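Local coordinates for protein putative oxidoreductase (Salmonella enterica subsp. enterica serovar Typhimurium, PDB 3NX4) that binds NADP and probably reduces acryloyl-CoA with NADPH, as a member of the medium-chain dehydrogenase/reductase family, at residues S117-N120 with A121-G125; T130-L133 with C134-A137; P272-R275 with A276-W279; K284-P287 with E288-A292. One frame throughout, in Å; residues are numbered along the deposited sequence.

Contact 1 (S117-N120 with A121-G125); sequences SSRN and AMIIG
Ala121 N donates to Ser117 O at 2.9 Å and starts the backbone bonding of helix 118-140. Next, Arg119 O takes two donors. Ile123 N comes in the carbonyl plane at 3.1 Å, while N of Met122, a selenomethionine, sits above that plane at 3.2 Å. Ile124 N then bonds to Asn120 O. The backbone thus enters the i to i+4 pattern within its first turn.

One side chain joins this bonding. Ser117 OG accepts from Asn120 N at 2.9 Å with an N-H...O angle of 160°. That bond satisfies an amide in the first turn, where no earlier helical carbonyl is available.

Two side chains meet Ile123. Its CD1 lies 3.5 Å from Asn120 OD1, and these two side chains run side by side, pointing the same way. The same methyl meets Arg119 NH1 at 3.6 Å. Arg119 is extended from CG to NE and its CG is anti to the backbone N (chi1 -176°), which carries the guanidinium well out from the helix. Its NH2 makes a salt bridge with Glu297. Ile124 turns CG1 to Asn120 O, 3.4 Å away. On another side of the helix, Met122 packs on Trp36 and Ala66 of the large mixed sheet.

The whole is a serine N-cap with the first turns of an alpha-helix, set against the GroES-like catalytic domain.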
loop_
_atom_site.group_PDB
_atom_site.type_symbol
_atom_site.label_atom_id
_atom_site.label_comp_id
_atom_site.label_asym_id
_atom_site.label_seq_id
_atom_site.Cartn_x
_atom_site.Cartn_y
_atom_site.Cartn_z
ATOM N N SER A 117 -30.944 11.405 -7.638
ATOM C CA SER A 117 -31.448 11.941 -8.897
ATOM C C SER A 117 -30.435 11.688 -10.004
ATOM O O SER A 117 -29.250 11.561 -9.751
ATOM C CB SER A 117 -31.747 13.439 -8.787
ATOM O OG SER A 117 -30.550 14.206 -8.853
ATOM N N SER A 118 -30.915 11.610 -11.233
ATOM C CA SER A 118 -30.045 11.441 -12.389
ATOM C C SER A 118 -29.011 12.581 -12.453
ATOM O O SER A 118 -27.830 12.353 -12.730
ATOM C CB SER A 118 -30.907 11.397 -13.665
ATOM O OG SER A 118 -30.131 11.154 -14.821
ATOM N N ARG A 119 -29.454 13.808 -12.170
ATOM C CA ARG A 119 -28.560 14.966 -12.189
ATOM C C ARG A 119 -27.471 14.850 -11.117
ATOM O O ARG A 119 -26.287 15.097 -11.374
ATOM C CB ARG A 119 -29.355 16.279 -12.027
ATOM C CG ARG A 119 -28.495 17.549 -12.129
ATOM C CD ARG A 119 -29.342 18.817 -11.963
ATOM N NE ARG A 119 -28.567 20.027 -12.230
ATOM C CZ ARG A 119 -27.908 20.729 -11.304
ATOM N NH1 ARG A 119 -27.937 20.355 -10.033
ATOM N NH2 ARG A 119 -27.234 21.821 -11.649
ATOM N N ASN A 120 -27.868 14.459 -9.915
ATOM C CA ASN A 120 -26.900 14.304 -8.832
ATOM C C ASN A 120 -25.917 13.160 -9.041
ATOM O O ASN A 120 -24.777 13.226 -8.575
ATOM C CB ASN A 120 -27.598 14.192 -7.482
ATOM C CG ASN A 120 -28.136 15.536 -7.005
ATOM O OD1 ASN A 120 -27.743 16.579 -7.522
ATOM N ND2 ASN A 120 -29.031 15.515 -6.026
ATOM N N ALA A 121 -26.359 12.124 -9.752
ATOM C CA ALA A 121 -25.512 10.979 -10.055
ATOM C C ALA A 121 -24.295 11.429 -10.851
ATOM O O ALA A 121 -23.207 10.867 -10.717
ATOM C CB ALA A 121 -26.303 9.913 -10.841
HETATM N N MSE A 122 -24.485 12.448 -11.681
HETATM C CA MSE A 122 -23.415 12.944 -12.543
HETATM C C MSE A 122 -22.595 14.065 -11.889
HETATM O O MSE A 122 -21.420 14.241 -12.207
HETATM C CB MSE A 122 -23.969 13.383 -13.900
HETATM C CG MSE A 122 -24.400 12.193 -14.777
HETATM SE SE MSE A 122 -22.859 11.077 -15.165
HETATM C CE MSE A 122 -23.201 9.596 -13.924
ATOM N N ILE A 123 -23.203 14.810 -10.978
ATOM C CA ILE A 123 -22.403 15.698 -10.133
ATOM C C ILE A 123 -21.365 14.842 -9.402
ATOM O O ILE A 123 -20.207 15.235 -9.258
ATOM C CB ILE A 123 -23.266 16.504 -9.146
ATOM C CG1 ILE A 123 -24.163 17.487 -9.926
ATOM C CG2 ILE A 123 -22.364 17.265 -8.128
ATOM C CD1 ILE A 123 -25.098 18.296 -9.061
ATOM N N ILE A 124 -21.778 13.653 -8.972
ATOM C CA ILE A 124 -20.838 12.692 -8.396
ATOM C C ILE A 124 -19.874 12.193 -9.470
ATOM O O ILE A 124 -18.667 12.452 -9.399
ATOM C CB ILE A 124 -21.572 11.514 -7.740
ATOM C CG1 ILE A 124 -22.398 12.013 -6.551
ATOM C CG2 ILE A 124 -20.576 10.422 -7.290
ATOM C CD1 ILE A 124 -23.421 10.990 -6.065
ATOM N N GLY A 125 -20.403 11.488 -10.470
ATOM C CA GLY A 125 -19.601 11.019 -11.588
ATOM C C GLY A 125 -18.452 10.108 -11.166
ATOM O O GLY A 125 -18.430 9.594 -10.054
#

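Contact 2 (T130-L133 with C134-A137); sequences TAML and CVMA. With NAP (NADP nicotinamide-adenine-dinucleotide phosphate), chain C.
The NADP pocket borders this part of helix 118-140, and of these eight residues Thr130 belongs to it. Its OG1 lies 3.1 Å from C4N of the nicotinamide ring, the carbon that carries hydride in NADPH. The hydroxyl is also hydrogen-bonded to Thr126 O, one turn earlier. With chi1 at -58°, OG1 lies beside the backbone N, and CG2 also approaches the ring, 3.9 Å from C4N.

Further along, two selenomethionines pack on each other. Met132 bends at chi2 and chi3, which brings its CE back over the next turn. There CE touches Met136 CG at 3.8 Å and Val135 CG1 at 3.9 Å. The Met132 and Met136 side chains cross at about a right angle. Behind them the backbone is regular: Val135 N bonds to Ala131 O at 2.9 Å and Met136 N to Met132 O at 2.9 Å. Helix 272-285 packs on Met132 and Met136, and helix 158-169 on Ala131.

The chemistry divides along the helix. One end presents a hydroxyl to the reactive carbon of the nicotinamide, and its hydrogen bond to Thr126 O would restrain its rotation. The other end packs through the Met132 and Met136 chains, by van der Waals contact.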
loop_
_atom_site.group_PDB
_atom_site.type_symbol
_atom_site.label_atom_id
_atom_site.label_comp_id
_atom_site.label_asym_id
_atom_site.label_seq_id
_atom_site.Cartn_x
_atom_site.Cartn_y
_atom_site.Cartn_z
ATOM N N THR A 130 -14.985 7.569 -7.233
ATOM C CA THR A 130 -13.606 7.359 -6.806
ATOM C C THR A 130 -13.321 7.840 -5.362
ATOM O O THR A 130 -12.646 7.157 -4.591
ATOM C CB THR A 130 -12.646 8.059 -7.783
ATOM O OG1 THR A 130 -12.864 7.545 -9.103
ATOM C CG2 THR A 130 -11.187 7.812 -7.386
ATOM N N ALA A 131 -13.801 9.021 -5.001
ATOM C CA ALA A 131 -13.599 9.509 -3.636
ATOM C C ALA A 131 -14.204 8.515 -2.655
ATOM O O ALA A 131 -13.629 8.242 -1.587
ATOM C CB ALA A 131 -14.238 10.862 -3.448
HETATM N N MSE A 132 -15.375 7.982 -3.020
HETATM C CA MSE A 132 -16.053 7.028 -2.156
HETATM C C MSE A 132 -15.216 5.747 -2.015
HETATM O O MSE A 132 -15.056 5.219 -0.913
HETATM C CB MSE A 132 -17.455 6.708 -2.679
HETATM C CG MSE A 132 -18.294 5.907 -1.696
HETATM SE SE MSE A 132 -18.821 6.934 -0.094
HETATM C CE MSE A 132 -17.966 5.875 1.142
ATOM N N LEU A 133 -14.696 5.236 -3.128
ATOM C CA LEU A 133 -13.800 4.083 -3.053
ATOM C C LEU A 133 -12.582 4.361 -2.157
ATOM O O LEU A 133 -12.108 3.450 -1.472
ATOM C CB LEU A 133 -13.351 3.644 -4.442
ATOM C CG LEU A 133 -14.473 3.122 -5.345
ATOM C CD1 LEU A 133 -13.950 2.935 -6.759
ATOM C CD2 LEU A 133 -15.066 1.813 -4.801
ATOM N N CYS A 134 -12.076 5.604 -2.165
ATOM C CA CYS A 134 -10.910 5.950 -1.343
ATOM C C CYS A 134 -11.273 5.965 0.127
ATOM O O CYS A 134 -10.542 5.455 0.962
ATOM C CB CYS A 134 -10.338 7.315 -1.731
ATOM S SG CYS A 134 -9.527 7.337 -3.334
ATOM N N VAL A 135 -12.418 6.550 0.444
ATOM C CA VAL A 135 -12.905 6.528 1.813
ATOM C C VAL A 135 -13.097 5.076 2.295
ATOM O O VAL A 135 -12.752 4.727 3.424
ATOM C CB VAL A 135 -14.212 7.327 1.921
ATOM C CG1 VAL A 135 -14.874 7.098 3.268
ATOM C CG2 VAL A 135 -13.925 8.831 1.677
HETATM N N MSE A 136 -13.626 4.221 1.430
HETATM C CA MSE A 136 -13.836 2.828 1.813
HETATM C C MSE A 136 -12.510 2.089 2.072
HETATM O O MSE A 136 -12.423 1.227 2.953
HETATM C CB MSE A 136 -14.688 2.124 0.755
HETATM C CG MSE A 136 -16.150 2.555 0.817
HETATM SE SE MSE A 136 -17.187 1.972 -0.764
HETATM C CE MSE A 136 -16.954 0.063 -0.625
ATOM N N ALA A 137 -11.478 2.449 1.316
ATOM C CA ALA A 137 -10.133 1.916 1.538
ATOM C C ALA A 137 -9.589 2.297 2.915
ATOM O O ALA A 137 -9.007 1.466 3.613
ATOM C CB ALA A 137 -9.185 2.392 0.442
HETATM P PA NAP C . -9.241 17.718 -10.827
HETATM O O1A NAP C . -10.629 18.144 -10.582
HETATM O O2A NAP C . -8.500 18.390 -11.906
HETATM O O5B NAP C . -8.408 17.755 -9.464
HETATM C C5B NAP C . -7.010 17.690 -9.521
HETATM C C4B NAP C . -6.520 18.662 -8.458
HETATM O O4B NAP C . -5.138 18.498 -8.302
HETATM C C3B NAP C . -6.746 20.124 -8.852
HETATM O O3B NAP C . -7.980 20.594 -8.345
HETATM C C2B NAP C . -5.586 20.836 -8.184
HETATM O O2B NAP C . -5.990 21.149 -6.872
HETATM C C1B NAP C . -4.518 19.759 -8.088
HETATM N N9A NAP C . -3.483 19.918 -9.120
HETATM C C8A NAP C . -3.667 20.159 -10.459
HETATM N N7A NAP C . -2.446 20.204 -11.047
HETATM C C5A NAP C . -1.501 19.982 -10.111
HETATM C C6A NAP C . -0.114 19.924 -10.164
HETATM N N6A NAP C . 0.536 20.105 -11.307
HETATM N N1A NAP C . 0.590 19.672 -9.013
HETATM C C2A NAP C . -0.071 19.485 -7.818
HETATM N N3A NAP C . -1.448 19.550 -7.765
HETATM C C4A NAP C . -2.145 19.798 -8.895
HETATM O O3 NAP C . -9.221 16.140 -11.176
HETATM P PN NAP C . -10.182 14.967 -10.658
HETATM O O1N NAP C . -11.224 14.671 -11.667
HETATM O O2N NAP C . -10.587 15.326 -9.280
HETATM O O5D NAP C . -9.102 13.772 -10.630
HETATM C C5D NAP C . -8.007 13.874 -9.751
HETATM C C4D NAP C . -6.944 12.860 -10.142
HETATM O O4D NAP C . -7.469 11.571 -9.938
HETATM C C3D NAP C . -6.592 12.951 -11.617
HETATM O O3D NAP C . -5.216 12.685 -11.779
HETATM C C2D NAP C . -7.400 11.847 -12.258
HETATM O O2D NAP C . -6.760 11.332 -13.400
HETATM C C1D NAP C . -7.410 10.828 -11.136
HETATM N N1N NAP C . -8.545 9.897 -11.177
HETATM C C2N NAP C . -8.274 8.566 -11.314
HETATM C C3N NAP C . -9.296 7.621 -11.336
HETATM C C7N NAP C . -8.929 6.211 -10.964
HETATM O O7N NAP C . -9.608 5.129 -11.546
HETATM N N7N NAP C . -7.955 6.026 -10.080
HETATM C C4N NAP C . -10.616 8.053 -11.215
HETATM C C5N NAP C . -10.883 9.422 -11.071
HETATM C C6N NAP C . -9.832 10.336 -11.042
HETATM P P2B NAP C . -5.478 22.508 -6.150
HETATM O O1X NAP C . -6.349 22.714 -4.940
HETATM O O2X NAP C . -4.039 22.342 -5.723
HETATM O O3X NAP C . -5.625 23.640 -7.130
#

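Contact 3 (P272-R275 with A276-W279); sequences PARR and AEAW
Arg275 and Trp279 lie one turn apart on helix 272-285, side by side and pointing the same way. From CB the arginine chain leaves on the far side from its own N (chi1 175°), and CG passes Trp279 CD1 at 4.2 Å. The chain is straight as far as CD and then bends at chi3 (-56°). At the tip, NH1 gives a hydrogen bond of 2.9 Å to a water in the plane of the guanidinium. Backbone oxygens of the preceding loop take the other nitrogens: NE donates to Thr270 O, and NH2 makes weak bonds to Ser267 O and Val268 O.

The same water accepts from Trp279 NE1 at 2.9 Å and lies at the edge of the indole, in its plane. It therefore joins two donors whose planes are 31° apart. The indole CD1 also comes within 3.3 Å of Arg275 O, which accepts from Trp279 N at 3.2 Å. The turn before is held the same way, with Ala276 N bonded to Pro272 O at 2.9 Å. Beyond these segments the indole stacks with Phe129, and Arg274 NH2 forms a salt bridge with Asp140.

This is a water-bridged i to i+4 pair on an alpha-helix. It faces strand 82-86 of the GroES-like part and the loop carrying the NADP-binding Ser267.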
loop_
_atom_site.group_PDB
_atom_site.type_symbol
_atom_site.label_atom_id
_atom_site.label_comp_id
_atom_site.label_asym_id
_atom_site.label_seq_id
_atom_site.Cartn_x
_atom_site.Cartn_y
_atom_site.Cartn_z
ATOM N N PRO A 272 -18.852 -5.446 -9.626
ATOM C CA PRO A 272 -20.232 -4.990 -9.412
ATOM C C PRO A 272 -20.624 -4.851 -7.944
ATOM O O PRO A 272 -21.322 -3.899 -7.614
ATOM C CB PRO A 272 -21.076 -6.084 -10.094
ATOM C CG PRO A 272 -20.143 -6.730 -11.067
ATOM C CD PRO A 272 -18.804 -6.706 -10.392
ATOM N N ALA A 273 -20.204 -5.779 -7.087
ATOM C CA ALA A 273 -20.585 -5.721 -5.678
ATOM C C ALA A 273 -20.020 -4.477 -4.987
ATOM O O ALA A 273 -20.737 -3.767 -4.282
ATOM C CB ALA A 273 -20.139 -6.982 -4.936
ATOM N N ARG A 274 -18.733 -4.217 -5.174
ATOM C CA ARG A 274 -18.131 -3.052 -4.534
ATOM C C ARG A 274 -18.663 -1.762 -5.154
ATOM O O ARG A 274 -18.878 -0.762 -4.464
ATOM C CB ARG A 274 -16.607 -3.086 -4.625
ATOM C CG ARG A 274 -15.933 -2.019 -3.752
ATOM C CD ARG A 274 -14.482 -2.375 -3.527
ATOM N NE ARG A 274 -13.793 -1.533 -2.550
ATOM C CZ ARG A 274 -13.836 -1.719 -1.232
ATOM N NH1 ARG A 274 -14.563 -2.704 -0.722
ATOM N NH2 ARG A 274 -13.147 -0.924 -0.420
ATOM N N ARG A 275 -18.873 -1.796 -6.466
ATOM C CA ARG A 275 -19.371 -0.633 -7.193
ATOM C C ARG A 275 -20.765 -0.257 -6.680
ATOM O O ARG A 275 -21.042 0.914 -6.397
ATOM C CB ARG A 275 -19.384 -0.948 -8.691
ATOM C CG ARG A 275 -19.984 0.117 -9.584
ATOM C CD ARG A 275 -19.916 -0.303 -11.051
ATOM N NE ARG A 275 -18.561 -0.617 -11.523
ATOM C CZ ARG A 275 -17.782 0.244 -12.175
ATOM N NH1 ARG A 275 -18.200 1.486 -12.397
ATOM N NH2 ARG A 275 -16.578 -0.123 -12.590
ATOM N N ALA A 276 -21.633 -1.260 -6.525
ATOM C CA ALA A 276 -22.977 -1.037 -5.989
ATOM C C ALA A 276 -22.927 -0.505 -4.556
ATOM O O ALA A 276 -23.703 0.368 -4.188
ATOM C CB ALA A 276 -23.805 -2.322 -6.051
ATOM N N GLU A 277 -22.017 -1.033 -3.743
ATOM C CA GLU A 277 -21.855 -0.559 -2.375
ATOM C C GLU A 277 -21.468 0.926 -2.357
ATOM O O GLU A 277 -21.978 1.711 -1.562
ATOM C CB GLU A 277 -20.786 -1.394 -1.676
ATOM C CG GLU A 277 -20.611 -1.119 -0.196
ATOM C CD GLU A 277 -19.549 -2.012 0.434
ATOM O OE1 GLU A 277 -18.944 -2.834 -0.292
ATOM O OE2 GLU A 277 -19.318 -1.894 1.656
ATOM N N ALA A 278 -20.549 1.304 -3.238
ATOM C CA ALA A 278 -20.076 2.685 -3.257
ATOM C C ALA A 278 -21.250 3.631 -3.544
ATOM O O ALA A 278 -21.433 4.636 -2.854
ATOM C CB ALA A 278 -18.965 2.862 -4.279
ATOM N N TRP A 279 -22.057 3.303 -4.552
ATOM C CA TRP A 279 -23.198 4.159 -4.896
ATOM C C TRP A 279 -24.176 4.273 -3.729
ATOM O O TRP A 279 -24.612 5.359 -3.378
ATOM C CB TRP A 279 -23.900 3.687 -6.185
ATOM C CG TRP A 279 -23.125 4.070 -7.403
ATOM C CD1 TRP A 279 -22.415 3.235 -8.220
ATOM C CD2 TRP A 279 -22.921 5.402 -7.910
ATOM N NE1 TRP A 279 -21.805 3.960 -9.217
ATOM C CE2 TRP A 279 -22.092 5.292 -9.046
ATOM C CE3 TRP A 279 -23.375 6.671 -7.524
ATOM C CZ2 TRP A 279 -21.708 6.399 -9.803
ATOM C CZ3 TRP A 279 -22.988 7.784 -8.281
ATOM C CH2 TRP A 279 -22.162 7.637 -9.404
HETATM O O HOH W 1 -20.565 3.053 -11.661
#

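Contact 4 (K284-P287 with E288-A292); sequences KDLP and ESFYA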
loop_
_atom_site.group_PDB
_atom_site.type_symbol
_atom_site.label_atom_id
_atom_site.label_comp_id
_atom_site.label_asym_id
_atom_site.label_seq_id
_atom_site.Cartn_x
_atom_site.Cartn_y
_atom_site.Cartn_z
ATOM N N LYS A 284 -26.070 7.852 0.870
ATOM C CA LYS A 284 -26.189 8.020 2.310
ATOM C C LYS A 284 -25.287 9.122 2.867
ATOM O O LYS A 284 -25.696 9.871 3.753
ATOM C CB LYS A 284 -25.898 6.690 3.018
ATOM C CG LYS A 284 -25.955 6.758 4.534
ATOM C CD LYS A 284 -25.676 5.395 5.165
ATOM C CE LYS A 284 -24.236 4.929 4.922
ATOM N NZ LYS A 284 -23.221 5.618 5.782
ATOM N N ASP A 285 -24.069 9.227 2.342
ATOM C CA ASP A 285 -23.027 10.006 3.010
ATOM C C ASP A 285 -22.753 11.418 2.473
ATOM O O ASP A 285 -22.120 12.223 3.161
ATOM C CB ASP A 285 -21.729 9.192 3.094
ATOM C CG ASP A 285 -21.861 8.001 4.020
ATOM O OD1 ASP A 285 -22.767 8.017 4.875
ATOM O OD2 ASP A 285 -21.063 7.052 3.904
ATOM N N LEU A 286 -23.212 11.728 1.264
ATOM C CA LEU A 286 -23.088 13.102 0.758
ATOM C C LEU A 286 -24.273 13.958 1.186
ATOM O O LEU A 286 -25.418 13.625 0.899
ATOM C CB LEU A 286 -22.977 13.142 -0.763
ATOM C CG LEU A 286 -21.633 12.935 -1.449
ATOM C CD1 LEU A 286 -21.804 13.150 -2.944
ATOM C CD2 LEU A 286 -20.583 13.893 -0.896
ATOM N N PRO A 287 -23.998 15.083 1.864
ATOM C CA PRO A 287 -25.074 16.012 2.232
ATOM C C PRO A 287 -25.666 16.695 1.004
ATOM O O PRO A 287 -24.954 16.890 0.018
ATOM C CB PRO A 287 -24.361 17.048 3.111
ATOM C CG PRO A 287 -22.933 16.997 2.679
ATOM C CD PRO A 287 -22.671 15.560 2.290
ATOM N N GLU A 288 -26.949 17.052 1.071
ATOM C CA GLU A 288 -27.619 17.763 -0.012
ATOM C C GLU A 288 -26.849 19.019 -0.410
ATOM O O GLU A 288 -26.772 19.375 -1.588
ATOM C CB GLU A 288 -29.041 18.148 0.411
ATOM C CG GLU A 288 -29.634 19.309 -0.376
ATOM C CD GLU A 288 -29.720 19.030 -1.867
ATOM O OE1 GLU A 288 -30.254 17.961 -2.243
ATOM O OE2 GLU A 288 -29.249 19.876 -2.661
ATOM N N SER A 289 -26.273 19.686 0.584
ATOM C CA SER A 289 -25.543 20.916 0.343
ATOM C C SER A 289 -24.377 20.719 -0.625
ATOM O O SER A 289 -23.967 21.663 -1.299
ATOM C CB SER A 289 -25.036 21.497 1.666
ATOM O OG SER A 289 -24.052 20.660 2.241
ATOM N N PHE A 290 -23.835 19.503 -0.689
ATOM C CA PHE A 290 -22.656 19.252 -1.515
ATOM C C PHE A 290 -22.943 19.479 -2.998
ATOM O O PHE A 290 -22.152 20.095 -3.711
ATOM C CB PHE A 290 -22.136 17.818 -1.322
ATOM C CG PHE A 290 -21.118 17.416 -2.341
ATOM C CD1 PHE A 290 -19.792 17.798 -2.199
ATOM C CD2 PHE A 290 -21.485 16.673 -3.453
ATOM C CE1 PHE A 290 -18.848 17.440 -3.147
ATOM C CE2 PHE A 290 -20.550 16.316 -4.402
ATOM C CZ PHE A 290 -19.228 16.700 -4.247
ATOM N N TYR A 291 -24.072 18.957 -3.454
ATOM C CA TYR A 291 -24.438 19.014 -4.867
ATOM C C TYR A 291 -24.550 20.470 -5.350
ATOM O O TYR A 291 -24.109 20.814 -6.447
ATOM C CB TYR A 291 -25.747 18.250 -5.101
ATOM C CG TYR A 291 -25.685 16.800 -4.650
ATOM C CD1 TYR A 291 -25.074 15.835 -5.436
ATOM C CD2 TYR A 291 -26.236 16.401 -3.434
ATOM C CE1 TYR A 291 -25.010 14.509 -5.023
ATOM C CE2 TYR A 291 -26.186 15.078 -3.016
ATOM C CZ TYR A 291 -25.566 14.133 -3.811
ATOM O OH TYR A 291 -25.510 12.802 -3.405
ATOM N N ALA A 292 -25.128 21.323 -4.515
ATOM C CA ALA A 292 -25.187 22.752 -4.807
ATOM C C ALA A 292 -23.808 23.444 -4.787
ATOM O O ALA A 292 -23.490 24.235 -5.673
ATOM C CB ALA A 292 -26.147 23.438 -3.844
HETATM O O HOH W 2 -26.579 12.116 -0.977
#
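Leu286 CD2 lies over one face of the Phe290 ring. It makes a CH-pi contact, 4.0 Å from the centroid and 18° off the ring normal. Its other methyl, CD1, touches Phe290 CD2 at 3.6 Å near the rim. Phe290 CD2 in turn sits above one face of the Tyr291 ring, offset toward the rim. At the edge of the tyrosine, in its plane, lie Glu288 CA and a water.

Leu286 therefore meets both rings. Its CB approaches Tyr291 OH at 3.7 Å, and CD1 comes within 4.0 Å of Tyr291 CZ. A chi1 of 168° turns the Phe290 ring away from the phenylalanine's own N and toward Leu286.

Polar links follow the same path. The water lies 2.7 Å from both Leu286 O and Tyr291 OH and links them, so it bridges the turn to the next helix. Pro287 O accepts from Phe290 N at 2.9 Å, the donor standing above the carbonyl plane. Before the turn, Lys284 NZ forms a salt bridge of 2.6 Å with Asp285 OD1, an oxygen shared with Lys169.

The arrangement is a short non-helical link, Leu286 and Pro287, between helices 272-285 and 288-294. It is wedged against two helices: Leu286 and Phe290 meet helix 158-169 of the Rossmann part, and Leu286 and Tyr291 meet helix 118-140.

In the fold
None of the four contacts closes a long loop, since each joins neighbouring residues. They follow in series along the chain, with no nesting or crossing. Contact 1 opens helix 118-140, and contact 2 lies further along it, their centres about 17 Å apart. Contact 3 starts helix 272-285, and contact 4 marks its end and the turn into helix 288-294. The two pairs meet in space. Trp279 of contact 3 packs on Ala121 and Ile124 of contact 1, while Arg274 and Ala278 of contact 3 touch Met136 of contact 2. Leu286 and Tyr291 of contact 4 rest on contact 1. Together they join helix 118-140 to the later helices, between the GroES-like part and the Rossmann sheet.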